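Local coordinates for amino acid adenylation domain-containing protein (Bacillus stratosphericus LAMA 585, PDB 6ULY) that serves as the adenylation domain of a keto acid-selecting nonribosomal peptide synthetase module, binding a keto acyl adenylate and probably forming it for depsipeptide synthesis, at residues A[171-176]-A[417-422]; A[69-74]-A[125-130]; A[88-93]-A[163-168]. All coordinates share one frame; numbering follows the deposited sequence.

Contact 1 (A[171-176]-A[417-422]); sequences DDSVFF and TMKGYY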
loop_
_atom_site.group_PDB
_atom_site.type_symbol
_atom_site.label_atom_id
_atom_site.label_comp_id
_atom_site.label_asym_id
_atom_site.label_seq_id
_atom_site.Cartn_x
_atom_site.Cartn_y
_atom_site.Cartn_z
ATOM N N ASP A 171 8.075 22.636 19.980
ATOM C CA ASP A 171 7.794 21.238 19.682
ATOM C C ASP A 171 6.308 20.949 19.529
ATOM O O ASP A 171 5.948 19.823 19.168
ATOM C CB ASP A 171 8.381 20.339 20.773
ATOM C CG ASP A 171 9.895 20.339 20.765
ATOM O OD1 ASP A 171 10.482 20.078 19.693
ATOM O OD2 ASP A 171 10.499 20.620 21.821
ATOM N N ASP A 172 5.445 21.925 19.796
ATOM C CA ASP A 172 4.027 21.759 19.511
ATOM C C ASP A 172 3.831 21.418 18.040
ATOM O O ASP A 172 4.549 21.917 17.169
ATOM C CB ASP A 172 3.261 23.039 19.859
ATOM C CG ASP A 172 3.211 23.306 21.351
ATOM O OD1 ASP A 172 3.643 22.430 22.129
ATOM O OD2 ASP A 172 2.737 24.394 21.744
ATOM N N SER A 173 2.861 20.551 17.764
ATOM C CA SER A 173 2.478 20.286 16.384
ATOM C C SER A 173 1.896 21.545 15.754
ATOM O O SER A 173 1.028 22.200 16.338
ATOM C CB SER A 173 1.457 19.153 16.333
ATOM O OG SER A 173 2.028 17.939 16.781
ATOM N N VAL A 174 2.370 21.886 14.559
ATOM C CA VAL A 174 1.953 23.108 13.886
ATOM C C VAL A 174 0.948 22.827 12.773
ATOM O O VAL A 174 0.037 23.626 12.552
ATOM C CB VAL A 174 3.182 23.879 13.352
ATOM C CG1 VAL A 174 3.877 23.098 12.242
ATOM C CG2 VAL A 174 2.775 25.279 12.881
ATOM N N PHE A 175 1.089 21.707 12.062
ATOM C CA PHE A 175 0.055 21.290 11.122
ATOM C C PHE A 175 0.259 19.832 10.735
ATOM O O PHE A 175 1.350 19.273 10.875
ATOM C CB PHE A 175 0.028 22.172 9.861
ATOM C CG PHE A 175 1.271 22.085 9.013
ATOM C CD1 PHE A 175 1.451 21.043 8.116
ATOM C CD2 PHE A 175 2.242 23.065 9.088
ATOM C CE1 PHE A 175 2.591 20.968 7.335
ATOM C CE2 PHE A 175 3.383 22.996 8.310
ATOM C CZ PHE A 175 3.554 21.946 7.428
ATOM N N PHE A 176 -0.826 19.226 10.259
ATOM C CA PHE A 176 -0.792 17.961 9.547
ATOM C C PHE A 176 -0.751 18.216 8.045
ATOM O O PHE A 176 -1.231 19.241 7.558
ATOM C CB PHE A 176 -2.024 17.115 9.871
ATOM C CG PHE A 176 -2.133 16.714 11.309
ATOM C CD1 PHE A 176 -1.328 15.714 11.825
ATOM C CD2 PHE A 176 -3.061 17.316 12.140
ATOM C CE1 PHE A 176 -1.435 15.332 13.148
ATOM C CE2 PHE A 176 -3.174 16.942 13.461
ATOM C CZ PHE A 176 -2.357 15.944 13.968
ATOM N N THR A 417 12.692 16.659 10.243
ATOM C CA THR A 417 11.856 15.475 10.112
ATOM C C THR A 417 10.565 15.634 10.908
ATOM O O THR A 417 10.550 16.208 12.000
ATOM C CB THR A 417 12.622 14.237 10.584
ATOM O OG1 THR A 417 13.768 14.034 9.745
ATOM C CG2 THR A 417 11.747 13.004 10.524
ATOM N N MET A 418 9.475 15.123 10.340
ATOM C CA MET A 418 8.180 15.135 11.003
ATOM C C MET A 418 8.248 14.439 12.359
ATOM O O MET A 418 9.154 13.652 12.643
ATOM C CB MET A 418 7.144 14.420 10.134
ATOM C CG MET A 418 7.533 12.981 9.817
ATOM S SD MET A 418 6.186 11.978 9.160
ATOM C CE MET A 418 7.018 10.409 8.966
ATOM N N LYS A 419 7.247 14.722 13.200
ATOM C CA LYS A 419 7.053 13.908 14.393
ATOM C C LYS A 419 6.724 12.468 14.024
ATOM O O LYS A 419 7.042 11.542 14.779
ATOM C CB LYS A 419 5.929 14.473 15.262
ATOM C CG LYS A 419 6.192 15.832 15.871
ATOM C CD LYS A 419 5.133 16.133 16.920
ATOM C CE LYS A 419 5.260 17.540 17.467
ATOM N NZ LYS A 419 4.248 17.808 18.526
ATOM N N GLY A 420 6.078 12.264 12.879
ATOM C CA GLY A 420 5.673 10.944 12.445
ATOM C C GLY A 420 4.290 10.957 11.829
ATOM O O GLY A 420 3.588 11.976 11.878
ATOM N N TYR A 421 3.902 9.840 11.222
ATOM C CA TYR A 421 2.545 9.695 10.724
ATOM C C TYR A 421 1.578 9.570 11.895
ATOM O O TYR A 421 1.826 8.832 12.852
ATOM C CB TYR A 421 2.431 8.472 9.820
ATOM C CG TYR A 421 3.388 8.466 8.652
ATOM C CD1 TYR A 421 3.328 9.449 7.671
ATOM C CD2 TYR A 421 4.342 7.464 8.521
ATOM C CE1 TYR A 421 4.196 9.441 6.601
ATOM C CE2 TYR A 421 5.214 7.447 7.452
ATOM C CZ TYR A 421 5.139 8.437 6.497
ATOM O OH TYR A 421 6.008 8.418 5.434
ATOM N N TYR A 422 0.466 10.289 11.805
ATOM C CA TYR A 422 -0.481 10.351 12.910
ATOM C C TYR A 422 -1.174 9.007 13.095
ATOM O O TYR A 422 -1.687 8.418 12.138
ATOM C CB TYR A 422 -1.507 11.459 12.649
ATOM C CG TYR A 422 -2.450 11.751 13.795
ATOM C CD1 TYR A 422 -1.971 12.118 15.049
ATOM C CD2 TYR A 422 -3.825 11.683 13.616
ATOM C CE1 TYR A 422 -2.838 12.386 16.094
ATOM C CE2 TYR A 422 -4.696 11.955 14.653
ATOM C CZ TYR A 422 -4.202 12.306 15.885
ATOM O OH TYR A 422 -5.084 12.570 16.906
#
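Lys419 reaches across to Asp171 and Ser173, and three residues further along each segment, Tyr422 meets Phe176. The contact lies at one end of a seven-strand mixed sheet in the adenylation (ANL) fold. Strands 173-178 and 420-421 both flank strand 188-192 and run antiparallel to it, so the two segments head in broadly similar directions without pairing. The sequence GYY belongs to what is probably the A6 core motif of adenylation domains. Strand 173-178 leads into the Ser/Thr/Gly-rich loop of the A3 motif.

The Lys419 side chain starts toward segment 171-176 and stays extended beyond CG. CB and CG make no close approach to the other segment. CD comes alongside Ser173 OG at 3.6 Å, and CE passes 2.9 Å from Asp171 O. At the tip, NZ donates to two acceptors. The bond to Asp171 O is 2.7 Å long and lies in the carbonyl plane, with a C=O...N angle of 158°. The bond to Ser173 OG is 2.8 Å. That hydroxyl is also hydrogen-bonded to Glu190 OE1, whose charge would probably help to stabilise the ammonium group through it. The Asp171 carboxylate takes no part in the grip: it turns to a salt bridge with Arg194.

At the other end, Tyr422 has CG anti to the backbone N (chi1 -173°), which presents a ring face to Phe176. The rings form an edge-to-face pair, centroids 5.0 Å apart and planes inclined at 54°. Phe176 is also packed against Val94 and Thr96 of the adjacent strand, while Tyr422 rests on Leu121 and Cys188. Phe176 CE1 comes to 3.8 Å from Tyr422 CD1, and its CZ stands 4.0 Å above the Tyr422 ring plane, offset toward the rim.

Contact 2 (A[69-74]-A[125-130]); sequences DPVFFQ and LILTDD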
loop_
_atom_site.group_PDB
_atom_site.type_symbol
_atom_site.label_atom_id
_atom_site.label_comp_id
_atom_site.label_asym_id
_atom_site.label_seq_id
_atom_site.Cartn_x
_atom_site.Cartn_y
_atom_site.Cartn_z
ATOM N N ASP A 69 -6.592 21.064 18.952
ATOM C CA ASP A 69 -7.597 20.467 18.088
ATOM C C ASP A 69 -7.138 20.531 16.634
ATOM O O ASP A 69 -6.539 21.530 16.215
ATOM C CB ASP A 69 -8.939 21.186 18.232
ATOM C CG ASP A 69 -9.600 20.933 19.568
ATOM O OD1 ASP A 69 -9.086 20.096 20.338
ATOM O OD2 ASP A 69 -10.635 21.573 19.849
ATOM N N PRO A 70 -7.384 19.492 15.843
ATOM C CA PRO A 70 -7.135 19.585 14.404
ATOM C C PRO A 70 -8.262 20.317 13.691
ATOM O O PRO A 70 -9.402 20.380 14.156
ATOM C CB PRO A 70 -7.063 18.118 13.964
ATOM C CG PRO A 70 -7.911 17.401 14.943
ATOM C CD PRO A 70 -7.761 18.126 16.249
ATOM N N VAL A 71 -7.912 20.879 12.539
ATOM C CA VAL A 71 -8.851 21.588 11.682
ATOM C C VAL A 71 -8.621 21.125 10.253
ATOM O O VAL A 71 -7.491 21.174 9.756
ATOM C CB VAL A 71 -8.688 23.115 11.786
ATOM C CG1 VAL A 71 -9.711 23.817 10.904
ATOM C CG2 VAL A 71 -8.814 23.560 13.230
ATOM N N PHE A 72 -9.692 20.696 9.594
ATOM C CA PHE A 72 -9.608 20.078 8.275
ATOM C C PHE A 72 -9.814 21.149 7.210
ATOM O O PHE A 72 -10.922 21.671 7.053
ATOM C CB PHE A 72 -10.647 18.967 8.157
ATOM C CG PHE A 72 -10.301 17.914 7.148
ATOM C CD1 PHE A 72 -9.653 16.757 7.539
ATOM C CD2 PHE A 72 -10.627 18.077 5.809
ATOM C CE1 PHE A 72 -9.333 15.780 6.621
ATOM C CE2 PHE A 72 -10.308 17.094 4.883
ATOM C CZ PHE A 72 -9.660 15.947 5.292
ATOM N N PHE A 73 -8.751 21.470 6.474
ATOM C CA PHE A 73 -8.814 22.514 5.460
ATOM C C PHE A 73 -9.336 21.959 4.139
ATOM O O PHE A 73 -8.851 20.936 3.647
ATOM C CB PHE A 73 -7.434 23.139 5.245
ATOM C CG PHE A 73 -7.035 24.133 6.305
ATOM C CD1 PHE A 73 -7.615 24.106 7.564
ATOM C CD2 PHE A 73 -6.086 25.104 6.032
ATOM C CE1 PHE A 73 -7.248 25.018 8.528
ATOM C CE2 PHE A 73 -5.715 26.021 6.993
ATOM C CZ PHE A 73 -6.298 25.982 8.240
ATOM N N GLN A 74 -10.315 22.660 3.556
ATOM C CA GLN A 74 -10.889 22.322 2.247
ATOM C C GLN A 74 -11.149 23.651 1.539
ATOM O O GLN A 74 -12.252 24.198 1.607
ATOM C CB GLN A 74 -12.156 21.488 2.391
ATOM C CG GLN A 74 -11.897 20.034 2.751
ATOM C CD GLN A 74 -11.314 19.251 1.593
ATOM O OE1 GLN A 74 -12.046 18.628 0.825
ATOM N NE2 GLN A 74 -9.992 19.285 1.456
ATOM N N LEU A 125 -13.586 19.810 12.716
ATOM C CA LEU A 125 -14.280 20.832 11.953
ATOM C C LEU A 125 -13.616 20.987 10.594
ATOM O O LEU A 125 -12.390 21.097 10.500
ATOM C CB LEU A 125 -14.262 22.167 12.705
ATOM C CG LEU A 125 -14.707 23.401 11.910
ATOM C CD1 LEU A 125 -16.189 23.322 11.584
ATOM C CD2 LEU A 125 -14.386 24.677 12.670
ATOM N N ILE A 126 -14.423 20.993 9.544
ATOM C CA ILE A 126 -13.929 21.266 8.202
ATOM C C ILE A 126 -14.082 22.755 7.935
ATOM O O ILE A 126 -15.166 23.325 8.110
ATOM C CB ILE A 126 -14.675 20.429 7.150
ATOM C CG1 ILE A 126 -14.526 18.930 7.457
ATOM C CG2 ILE A 126 -14.144 20.752 5.759
ATOM C CD1 ILE A 126 -15.332 18.022 6.542
ATOM N N LEU A 127 -12.985 23.385 7.533
ATOM C CA LEU A 127 -12.927 24.806 7.238
ATOM C C LEU A 127 -12.721 24.967 5.741
ATOM O O LEU A 127 -11.846 24.314 5.161
ATOM C CB LEU A 127 -11.785 25.460 8.016
ATOM C CG LEU A 127 -11.958 26.884 8.525
ATOM C CD1 LEU A 127 -13.213 27.016 9.364
ATOM C CD2 LEU A 127 -10.729 27.263 9.330
ATOM N N THR A 128 -13.519 25.832 5.117
ATOM C CA THR A 128 -13.566 25.891 3.664
ATOM C C THR A 128 -13.968 27.295 3.224
ATOM O O THR A 128 -14.002 28.233 4.026
ATOM C CB THR A 128 -14.533 24.829 3.118
ATOM O OG1 THR A 128 -14.758 25.054 1.721
ATOM C CG2 THR A 128 -15.860 24.880 3.860
ATOM N N ASP A 129 -14.264 27.424 1.933
ATOM C CA ASP A 129 -14.681 28.661 1.292
ATOM C C ASP A 129 -16.195 28.728 1.153
ATOM O O ASP A 129 -16.898 27.718 1.218
ATOM C CB ASP A 129 -14.070 28.771 -0.104
ATOM C CG ASP A 129 -12.588 28.931 -0.067
ATOM O OD1 ASP A 129 -12.104 29.620 0.850
ATOM O OD2 ASP A 129 -11.910 28.370 -0.952
ATOM N N ASP A 130 -16.689 29.943 0.909
ATOM C CA ASP A 130 -18.088 30.086 0.525
ATOM C C ASP A 130 -18.363 29.389 -0.802
ATOM O O ASP A 130 -19.445 28.823 -0.996
ATOM C CB ASP A 130 -18.463 31.568 0.442
ATOM C CG ASP A 130 -18.684 32.199 1.810
ATOM O OD1 ASP A 130 -19.325 31.560 2.672
ATOM O OD2 ASP A 130 -18.226 33.340 2.021
HETATM O O HOH W 1 -11.853 20.298 15.043
#
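Val71 places CG1 opposite its backbone N (chi1 -179°), bringing that methyl against Leu127 CB at 3.9 Å. Ile126, with CG1 anti to the carbonyl carbon (chi1 -58°) and CG2 anti to the backbone N, splits its branches between two neighbours: CG1 packs on Phe72 CB, and CG2 lies 3.8 Å from Gln74 CG, the two side chains running side by side. These contacts alternate between the faces of two parallel strands in register, Phe72 with Ile126 and Phe73 with Leu127. Phe72 holds both bonds of its pair, its N donating to Leu125 O at 2.9 Å and its O accepting from Leu127 N at 2.7 Å. Gln74 N then reaches Leu127 O at 2.8 Å. Where the strands diverge, a water bridges Pro70 O and Leu125 N. Gln74 folds its amide back so that NE2 meets Phe73 O at 3.0 Å in the amide plane. Ser99 O also accepts from NE2, and Tyr104 OH bonds OE1, fixing the amide's rotation.

Helix 78-91 makes the beta-alpha-beta crossover from strand 70-74 to 94-97 and packs on the face bearing Phe73 and Leu127; helix 109-120, between 94-97 and 125-128 in the chain, packs on the other face, against Phe72 and Gln74.

Contact 3 (A[88-93]-A[163-168]); sequences CVLGGF and TAAHPA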
loop_
_atom_site.group_PDB
_atom_site.type_symbol
_atom_site.label_atom_id
_atom_site.label_comp_id
_atom_site.label_asym_id
_atom_site.label_seq_id
_atom_site.Cartn_x
_atom_site.Cartn_y
_atom_site.Cartn_z
ATOM N N CYS A 88 -5.300 29.422 12.804
ATOM C CA CYS A 88 -5.006 28.196 13.538
ATOM C C CYS A 88 -3.680 28.300 14.283
ATOM O O CYS A 88 -3.575 27.889 15.444
ATOM C CB CYS A 88 -4.987 27.010 12.574
ATOM S SG CYS A 88 -6.600 26.564 11.897
ATOM N N VAL A 89 -2.650 28.830 13.624
ATOM C CA VAL A 89 -1.380 29.081 14.300
ATOM C C VAL A 89 -1.592 29.932 15.547
ATOM O O VAL A 89 -1.013 29.662 16.604
ATOM C CB VAL A 89 -0.387 29.744 13.330
ATOM C CG1 VAL A 89 0.820 30.287 14.090
ATOM C CG2 VAL A 89 0.041 28.753 12.258
ATOM N N LEU A 90 -2.416 30.978 15.444
ATOM C CA LEU A 90 -2.640 31.847 16.598
ATOM C C LEU A 90 -3.372 31.104 17.709
ATOM O O LEU A 90 -3.056 31.274 18.892
ATOM C CB LEU A 90 -3.430 33.093 16.186
ATOM C CG LEU A 90 -2.714 34.098 15.287
ATOM C CD1 LEU A 90 -3.637 35.261 14.961
ATOM C CD2 LEU A 90 -1.433 34.594 15.941
ATOM N N GLY A 91 -4.347 30.281 17.351
ATOM C CA GLY A 91 -5.126 29.580 18.346
ATOM C C GLY A 91 -4.509 28.306 18.873
ATOM O O GLY A 91 -5.092 27.676 19.760
ATOM N N GLY A 92 -3.339 27.911 18.377
ATOM C CA GLY A 92 -2.801 26.610 18.725
ATOM C C GLY A 92 -3.524 25.461 18.069
ATOM O O GLY A 92 -3.329 24.305 18.465
ATOM N N PHE A 93 -4.373 25.750 17.092
ATOM C CA PHE A 93 -5.055 24.717 16.341
ATOM C C PHE A 93 -4.105 24.160 15.292
ATOM O O PHE A 93 -3.187 24.848 14.833
ATOM C CB PHE A 93 -6.312 25.280 15.680
ATOM C CG PHE A 93 -7.122 26.172 16.582
ATOM C CD1 PHE A 93 -7.328 25.835 17.909
ATOM C CD2 PHE A 93 -7.662 27.359 16.107
ATOM C CE1 PHE A 93 -8.065 26.652 18.742
ATOM C CE2 PHE A 93 -8.400 28.182 16.935
ATOM C CZ PHE A 93 -8.602 27.831 18.255
ATOM N N THR A 163 -7.130 38.901 19.973
ATOM C CA THR A 163 -5.710 39.199 20.118
ATOM C C THR A 163 -5.003 38.283 21.110
ATOM O O THR A 163 -3.809 38.474 21.363
ATOM C CB THR A 163 -5.524 40.653 20.559
ATOM O OG1 THR A 163 -6.109 40.833 21.855
ATOM C CG2 THR A 163 -6.181 41.605 19.565
ATOM N N ALA A 164 -5.701 37.301 21.673
ATOM C CA ALA A 164 -5.118 36.408 22.673
ATOM C C ALA A 164 -4.573 35.171 21.968
ATOM O O ALA A 164 -5.263 34.163 21.809
ATOM C CB ALA A 164 -6.156 36.045 23.729
ATOM N N ALA A 165 -3.313 35.246 21.544
ATOM C CA ALA A 165 -2.672 34.128 20.863
ATOM C C ALA A 165 -2.235 33.079 21.877
ATOM O O ALA A 165 -1.565 33.395 22.866
ATOM C CB ALA A 165 -1.467 34.610 20.055
ATOM N N HIS A 166 -2.618 31.832 21.632
ATOM C CA HIS A 166 -2.191 30.741 22.493
ATOM C C HIS A 166 -0.666 30.673 22.521
ATOM O O HIS A 166 -0.032 30.672 21.457
ATOM C CB HIS A 166 -2.765 29.417 21.993
ATOM C CG HIS A 166 -2.376 28.236 22.825
ATOM N ND1 HIS A 166 -1.223 27.513 22.600
ATOM C CD2 HIS A 166 -2.990 27.647 23.879
ATOM C CE1 HIS A 166 -1.143 26.531 23.480
ATOM N NE2 HIS A 166 -2.203 26.589 24.267
ATOM N N PRO A 167 -0.042 30.612 23.698
ATOM C CA PRO A 167 1.424 30.537 23.740
ATOM C C PRO A 167 1.879 29.159 23.286
ATOM O O PRO A 167 1.544 28.147 23.904
ATOM C CB PRO A 167 1.747 30.792 25.216
ATOM C CG PRO A 167 0.564 30.233 25.939
ATOM C CD PRO A 167 -0.636 30.441 25.038
ATOM N N ALA A 168 2.623 29.121 22.187
ATOM C CA ALA A 168 3.050 27.871 21.582
ATOM C C ALA A 168 4.504 27.583 21.925
ATOM O O ALA A 168 5.314 28.495 22.109
ATOM C CB ALA A 168 2.879 27.912 20.062
#
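Ala165 is the first residue of segment 163-168 to touch 88-93, its CB meeting Leu90 CD2 at 4.1 Å. Its CA lies 3.5 Å from Leu90 O in a CA-H...O contact. The next residue takes the same carbonyl outright: His166 N donates to Leu90 O at 2.8 Å. The nitrogen lies nearly on the line of the carbonyl, at a C=O...N angle of 173°, although the N-H itself points off line.

Leu90 belongs to the last turn of helix 78-91, which closes in a Schellman motif. Gly92 has positive phi (73°), and two weak bonds run back into the turn, from Phe93 N to Cys88 O and from Gly92 N to Val89 O. The loop thus supplies a donor for Leu90 O.

The backbone sets His166 CB 3.7 Å from Gly91 O; with CG anti to the backbone N (chi1 -180°) the imidazole then lies obliquely to Gly91 O and Gly92 CA. Its ND1 is buried here with no partner in the model; a sulfate ion, probably from the crystallisation liquor, lies about 4 Å from the side chain. Pro167 sets CD over one face of that ring. Further along, Ala168 directs CB toward the helix end and touches Gln19, whose NE2 bonds both His166 O and Val89 O.

Overall arrangement
Contacts 1, 2 and 3 lie in one region of the adenylation domain, with centres 16 to 18 Å apart. Contacts 1 and 2 belong to the same mixed sheet, in which strand 94-97 separates strand 70-74 from 173-178; Phe176 CE2 touches Pro70 CB at 4.1 Å. Contact 3 lies at the C-terminal end of helix 78-91, which follows strand 70-74 and packs on it, Phe73 CZ lying 3.7 Å from Cys88 SG. Along the chain contacts 2 and 3 interleave, and contact 1 opens soon after contact 3 closes. Some 240 residues later, segment 417-422 adds an edge strand to a sheet whose other strands come from residues 70-192. In contact 1 the side chain of Phe176 lies about 13 Å from the bound adenylate.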